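Local atomic coordinates of ABC transporter sugar binding protein (Xanthomonas axonopodis pv. citri, PDB entry 3UOR), a protein that probably binds maltose or related sugars in the periplasm and delivers them to an ABC transporter for uptake. Residues 185-197 and 230-244. Sequence-based numbering, arbitrary orientation.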
loop_
_atom_site.group_PDB
_atom_site.type_symbol
_atom_site.label_atom_id
_atom_site.label_comp_id
_atom_site.label_asym_id
_atom_site.label_seq_id
_atom_site.Cartn_x
_atom_site.Cartn_y
_atom_site.Cartn_z
ATOM N N TYR A 185 6.982 24.846 3.739
ATOM C CA TYR A 185 7.760 23.692 3.325
ATOM C C TYR A 185 7.398 23.211 1.936
ATOM O O TYR A 185 6.353 23.569 1.405
ATOM C CB TYR A 185 7.593 22.572 4.350
ATOM C CG TYR A 185 8.136 22.964 5.701
ATOM C CD1 TYR A 185 9.456 22.690 6.044
ATOM C CD2 TYR A 185 7.341 23.632 6.626
ATOM C CE1 TYR A 185 9.970 23.057 7.281
ATOM C CE2 TYR A 185 7.847 24.012 7.874
ATOM C CZ TYR A 185 9.166 23.726 8.191
ATOM O OH TYR A 185 9.692 24.096 9.415
ATOM N N ALA A 186 8.273 22.403 1.347
ATOM C CA ALA A 186 7.996 21.831 0.039
ATOM C C ALA A 186 7.081 20.600 0.155
ATOM O O ALA A 186 6.149 20.446 -0.623
ATOM C CB ALA A 186 9.292 21.481 -0.674
ATOM N N ILE A 187 7.328 19.740 1.141
ATOM C CA ILE A 187 6.625 18.457 1.209
ATOM C C ILE A 187 6.362 18.019 2.645
ATOM O O ILE A 187 7.189 18.242 3.535
ATOM C CB ILE A 187 7.437 17.348 0.504
ATOM C CG1 ILE A 187 6.648 16.037 0.430
ATOM C CG2 ILE A 187 8.752 17.111 1.232
ATOM C CD1 ILE A 187 7.336 14.994 -0.466
ATOM N N LEU A 188 5.209 17.392 2.857
ATOM C CA LEU A 188 4.857 16.811 4.142
ATOM C C LEU A 188 4.951 15.280 4.118
ATOM O O LEU A 188 4.270 14.617 3.332
ATOM C CB LEU A 188 3.437 17.223 4.547
ATOM C CG LEU A 188 2.924 16.482 5.783
ATOM C CD1 LEU A 188 3.732 16.891 7.001
ATOM C CD2 LEU A 188 1.439 16.736 6.012
ATOM N N MET A 189 5.811 14.743 4.980
ATOM C CA MET A 189 5.982 13.314 5.186
ATOM C C MET A 189 6.079 13.103 6.696
ATOM O O MET A 189 7.166 13.213 7.270
ATOM C CB MET A 189 7.293 12.822 4.557
ATOM C CG MET A 189 7.439 13.055 3.059
ATOM S SD MET A 189 8.916 12.264 2.369
ATOM C CE MET A 189 10.221 13.232 3.192
ATOM N N PRO A 190 4.949 12.812 7.352
ATOM C CA PRO A 190 4.949 12.685 8.818
ATOM C C PRO A 190 5.924 11.618 9.300
ATOM O O PRO A 190 5.899 10.508 8.793
ATOM C CB PRO A 190 3.510 12.285 9.142
ATOM C CG PRO A 190 2.709 12.734 7.957
ATOM C CD PRO A 190 3.620 12.574 6.767
ATOM N N LEU A 191 6.761 11.962 10.277
ATOM C CA LEU A 191 7.834 11.092 10.756
ATOM C C LEU A 191 7.358 9.814 11.463
ATOM O O LEU A 191 8.142 8.887 11.663
ATOM C CB LEU A 191 8.752 11.886 11.686
ATOM C CG LEU A 191 9.686 12.868 10.975
ATOM C CD1 LEU A 191 10.354 13.820 11.960
ATOM C CD2 LEU A 191 10.731 12.105 10.172
ATOM N N ASN A 192 6.083 9.772 11.838
ATOM C CA ASN A 192 5.505 8.596 12.485
ATOM C C ASN A 192 5.041 7.535 11.483
ATOM O O ASN A 192 4.631 6.445 11.881
ATOM C CB ASN A 192 4.311 9.002 13.356
ATOM C CG ASN A 192 3.230 9.696 12.552
ATOM O OD1 ASN A 192 3.415 10.824 12.091
ATOM N ND2 ASN A 192 2.101 9.020 12.358
ATOM N N GLU A 193 5.070 7.859 10.193
ATOM C CA GLU A 193 4.645 6.914 9.156
ATOM C C GLU A 193 5.867 6.278 8.519
ATOM O O GLU A 193 6.892 6.931 8.356
ATOM C CB GLU A 193 3.781 7.627 8.104
ATOM C CG GLU A 193 2.550 8.306 8.730
ATOM C CD GLU A 193 1.716 9.120 7.751
ATOM O OE1 GLU A 193 2.136 9.320 6.586
ATOM O OE2 GLU A 193 0.628 9.573 8.163
ATOM N N PHE A 194 5.771 5.002 8.172
ATOM C CA PHE A 194 6.887 4.312 7.544
ATOM C C PHE A 194 6.803 4.224 6.000
ATOM O O PHE A 194 7.784 3.868 5.345
ATOM C CB PHE A 194 6.998 2.898 8.118
ATOM C CG PHE A 194 5.844 1.991 7.745
ATOM C CD1 PHE A 194 5.824 1.345 6.521
ATOM C CD2 PHE A 194 4.785 1.780 8.624
ATOM C CE1 PHE A 194 4.772 0.499 6.171
ATOM C CE2 PHE A 194 3.731 0.930 8.290
ATOM C CZ PHE A 194 3.724 0.288 7.057
ATOM N N GLU A 195 5.641 4.532 5.425
ATOM C CA GLU A 195 5.407 4.251 4.004
ATOM C C GLU A 195 6.299 5.060 3.065
ATOM O O GLU A 195 6.694 4.575 1.995
ATOM C CB GLU A 195 3.919 4.408 3.636
ATOM C CG GLU A 195 3.017 3.302 4.183
ATOM C CD GLU A 195 2.524 3.560 5.614
ATOM O OE1 GLU A 195 3.014 4.499 6.266
ATOM O OE2 GLU A 195 1.644 2.820 6.096
ATOM N N GLN A 196 6.638 6.282 3.464
ATOM C CA GLN A 196 7.471 7.131 2.615
ATOM C C GLN A 196 8.898 6.563 2.472
ATOM O O GLN A 196 9.374 6.371 1.354
ATOM C CB GLN A 196 7.518 8.556 3.160
ATOM C CG GLN A 196 6.157 9.253 3.214
ATOM C CD GLN A 196 5.401 8.937 4.477
ATOM O OE1 GLN A 196 5.799 8.064 5.243
ATOM N NE2 GLN A 196 4.308 9.653 4.711
ATOM N N GLN A 197 9.567 6.273 3.593
ATOM C CA GLN A 197 10.924 5.708 3.570
ATOM C C GLN A 197 10.859 4.406 2.831
ATOM O O GLN A 197 11.731 4.089 2.021
ATOM C CB GLN A 197 11.454 5.367 4.994
ATOM C CG GLN A 197 11.342 6.479 5.991
ATOM C CD GLN A 197 9.988 6.514 6.693
ATOM O OE1 GLN A 197 8.960 6.896 6.091
ATOM N NE2 GLN A 197 9.980 6.128 7.988
ATOM N N TYR A 230 15.802 10.395 1.907
ATOM C CA TYR A 230 14.728 10.723 2.839
ATOM C C TYR A 230 15.185 11.696 3.962
ATOM O O TYR A 230 14.554 12.725 4.208
ATOM C CB TYR A 230 14.194 9.412 3.433
ATOM C CG TYR A 230 13.152 9.539 4.517
ATOM C CD1 TYR A 230 11.799 9.689 4.196
ATOM C CD2 TYR A 230 13.500 9.445 5.867
ATOM C CE1 TYR A 230 10.829 9.761 5.195
ATOM C CE2 TYR A 230 12.534 9.526 6.873
ATOM C CZ TYR A 230 11.200 9.671 6.525
ATOM O OH TYR A 230 10.223 9.744 7.489
ATOM N N ASP A 231 16.283 11.383 4.635
ATOM C CA ASP A 231 16.785 12.263 5.708
ATOM C C ASP A 231 17.116 13.656 5.160
ATOM O O ASP A 231 16.796 14.681 5.775
ATOM C CB ASP A 231 18.021 11.640 6.344
ATOM C CG ASP A 231 18.540 12.437 7.531
ATOM O OD1 ASP A 231 17.725 13.046 8.262
ATOM O OD2 ASP A 231 19.769 12.421 7.741
ATOM N N ASN A 232 17.739 13.697 3.988
ATOM C CA ASN A 232 18.145 14.975 3.400
ATOM C C ASN A 232 16.998 15.985 3.293
ATOM O O ASN A 232 17.213 17.174 3.464
ATOM C CB ASN A 232 18.784 14.765 2.024
ATOM C CG ASN A 232 19.348 16.047 1.453
ATOM O OD1 ASN A 232 20.269 16.638 2.013
ATOM N ND2 ASN A 232 18.806 16.480 0.324
ATOM N N MET A 233 15.786 15.517 2.998
ATOM C CA MET A 233 14.652 16.427 2.827
ATOM C C MET A 233 14.328 17.183 4.119
ATOM O O MET A 233 13.932 18.338 4.080
ATOM C CB MET A 233 13.396 15.669 2.368
ATOM C CG MET A 233 13.538 14.989 0.993
ATOM S SD MET A 233 11.929 14.417 0.380
ATOM C CE MET A 233 12.474 12.953 -0.487
ATOM N N TYR A 234 14.432 16.521 5.264
ATOM C CA TYR A 234 14.213 17.240 6.515
ATOM C C TYR A 234 15.371 18.172 6.829
ATOM O O TYR A 234 15.149 19.287 7.282
ATOM C CB TYR A 234 13.999 16.289 7.690
ATOM C CG TYR A 234 12.854 15.337 7.479
ATOM C CD1 TYR A 234 11.584 15.613 7.969
ATOM C CD2 TYR A 234 13.046 14.161 6.768
ATOM C CE1 TYR A 234 10.542 14.715 7.765
ATOM C CE2 TYR A 234 12.018 13.267 6.562
ATOM C CZ TYR A 234 10.776 13.548 7.049
ATOM O OH TYR A 234 9.781 12.624 6.841
ATOM N N GLN A 235 16.598 17.721 6.585
ATOM C CA GLN A 235 17.752 18.523 6.960
ATOM C C GLN A 235 17.893 19.754 6.072
ATOM O O GLN A 235 18.483 20.749 6.503
ATOM C CB GLN A 235 19.061 17.713 7.008
ATOM C CG GLN A 235 19.045 16.432 7.866
ATOM C CD GLN A 235 18.407 16.604 9.235
ATOM O OE1 GLN A 235 18.328 17.702 9.770
ATOM N NE2 GLN A 235 17.951 15.506 9.808
ATOM N N GLN A 236 17.360 19.709 4.847
ATOM C CA GLN A 236 17.414 20.896 3.981
ATOM C C GLN A 236 16.271 21.852 4.322
ATOM O O GLN A 236 16.239 22.979 3.852
ATOM C CB GLN A 236 17.336 20.539 2.494
ATOM C CG GLN A 236 18.417 19.623 1.997
ATOM C CD GLN A 236 19.777 20.261 2.051
ATOM O OE1 GLN A 236 19.899 21.485 2.111
ATOM N NE2 GLN A 236 20.817 19.433 2.034
ATOM N N GLY A 237 15.331 21.397 5.140
ATOM C CA GLY A 237 14.170 22.201 5.465
ATOM C C GLY A 237 13.089 22.085 4.399
ATOM O O GLY A 237 12.189 22.930 4.337
ATOM N N TRP A 238 13.168 21.052 3.557
ATOM C CA TRP A 238 12.148 20.855 2.511
ATOM C C TRP A 238 10.901 20.236 3.132
ATOM O O TRP A 238 9.772 20.606 2.789
ATOM C CB TRP A 238 12.664 19.990 1.356
ATOM C CG TRP A 238 13.844 20.578 0.659
ATOM C CD1 TRP A 238 14.167 21.892 0.580
ATOM C CD2 TRP A 238 14.856 19.867 -0.063
ATOM N NE1 TRP A 238 15.319 22.055 -0.151
ATOM C CE2 TRP A 238 15.765 20.824 -0.555
ATOM C CE3 TRP A 238 15.075 18.517 -0.355
ATOM C CZ2 TRP A 238 16.890 20.471 -1.309
ATOM C CZ3 TRP A 238 16.196 18.165 -1.097
ATOM C CH2 TRP A 238 17.088 19.139 -1.563
ATOM N N ALA A 239 11.126 19.313 4.066
ATOM C CA ALA A 239 10.066 18.653 4.804
ATOM C C ALA A 239 10.158 18.998 6.285
ATOM O O ALA A 239 11.218 18.850 6.875
ATOM C CB ALA A 239 10.195 17.172 4.648
ATOM N N PRO A 240 9.032 19.401 6.897
ATOM C CA PRO A 240 9.011 19.730 8.330
ATOM C C PRO A 240 9.255 18.496 9.183
ATOM O O PRO A 240 8.860 17.379 8.815
ATOM C CB PRO A 240 7.581 20.236 8.558
ATOM C CG PRO A 240 6.759 19.532 7.477
ATOM C CD PRO A 240 7.690 19.495 6.283
ATOM N N LYS A 241 9.893 18.700 10.328
ATOM C CA LYS A 241 10.183 17.608 11.243
ATOM C C LYS A 241 9.015 17.398 12.199
ATOM O O LYS A 241 9.091 17.762 13.372
ATOM C CB LYS A 241 11.485 17.894 12.007
ATOM C CG LYS A 241 12.716 17.865 11.112
ATOM C CD LYS A 241 13.980 18.133 11.898
ATOM C CE LYS A 241 15.186 18.106 10.978
ATOM N NZ LYS A 241 16.469 18.454 11.674
ATOM N N VAL A 242 7.935 16.816 11.694
ATOM C CA VAL A 242 6.727 16.643 12.495
ATOM C C VAL A 242 6.136 15.254 12.355
ATOM O O VAL A 242 6.384 14.569 11.353
ATOM C CB VAL A 242 5.645 17.664 12.110
ATOM C CG1 VAL A 242 6.083 19.078 12.489
ATOM C CG2 VAL A 242 5.364 17.597 10.633
ATOM N N SER A 243 5.367 14.847 13.370
ATOM C CA SER A 243 4.515 13.656 13.312
ATOM C C SER A 243 3.121 14.085 12.897
ATOM O O SER A 243 2.816 15.275 12.929
ATOM C CB SER A 243 4.454 12.970 14.673
ATOM O OG SER A 243 5.717 12.416 15.004
ATOM N N GLU A 244 2.272 13.134 12.511
ATOM C CA GLU A 244 0.944 13.477 11.980
ATOM C C GLU A 244 0.094 14.221 12.996
ATOM O O GLU A 244 -0.714 15.081 12.642
ATOM C CB GLU A 244 0.180 12.245 11.474
ATOM C CG GLU A 244 -1.219 12.589 10.938
ATOM C CD GLU A 244 -1.853 11.464 10.129
ATOM O OE1 GLU A 244 -1.352 10.313 10.205
ATOM O OE2 GLU A 244 -2.854 11.734 9.417
HETATM O O HOH W 1 10.319 21.468 11.185
HETATM O O HOH W 2 7.587 9.769 6.678
HETATM O O HOH W 3 10.720 8.476 10.201
#
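In one lobe of this periplasmic-binding-protein fold, edge strand 187-188 and the loop after it pack against the end of helix 221-235 and the loop that follows its Schellman motif at Gly237. Where the two segments first meet, the carbonyl of Trp238 takes two backbone donors: Ala186 N at 2.7 Å, in the carbonyl plane, and Ile187 N, which lies above that plane. Alongside, Pro240 CB makes a CH-pi contact over one face of the Tyr185 ring, 3.7 Å from its centroid and almost on the ring normal, while Lys177 of helix 166-180 makes a cation-pi contact with the same ring. Strand 187-188 pairs in parallel with strand 259-264, Ala186 and Leu188 bonding to Phe261.

Farther along, Tyr234 OH donates to Met189 O at 2.7 Å, and Leu191 CD2 rests over one face of the Tyr234 ring, 3.4 Å from CZ. The Met189 chain, bent at chi3 (-66°), brings CE within 3.5 Å of Met233 SD. Gln197 CG makes a CH-pi contact over the centre of one face of the Tyr230 ring, Tyr234 CE2 lies over the opposite face, offset toward the rim, and two waters link the Tyr230 hydroxyl to the carbonyls of Pro190 and Leu191. The segments stay joined beyond the helix through a nearly straight bond from Leu191 N to Val242 O (2.8 Å, 175°), followed by Glu244 N donating to Asn192 OD1 at 2.6 Å from above the amide plane.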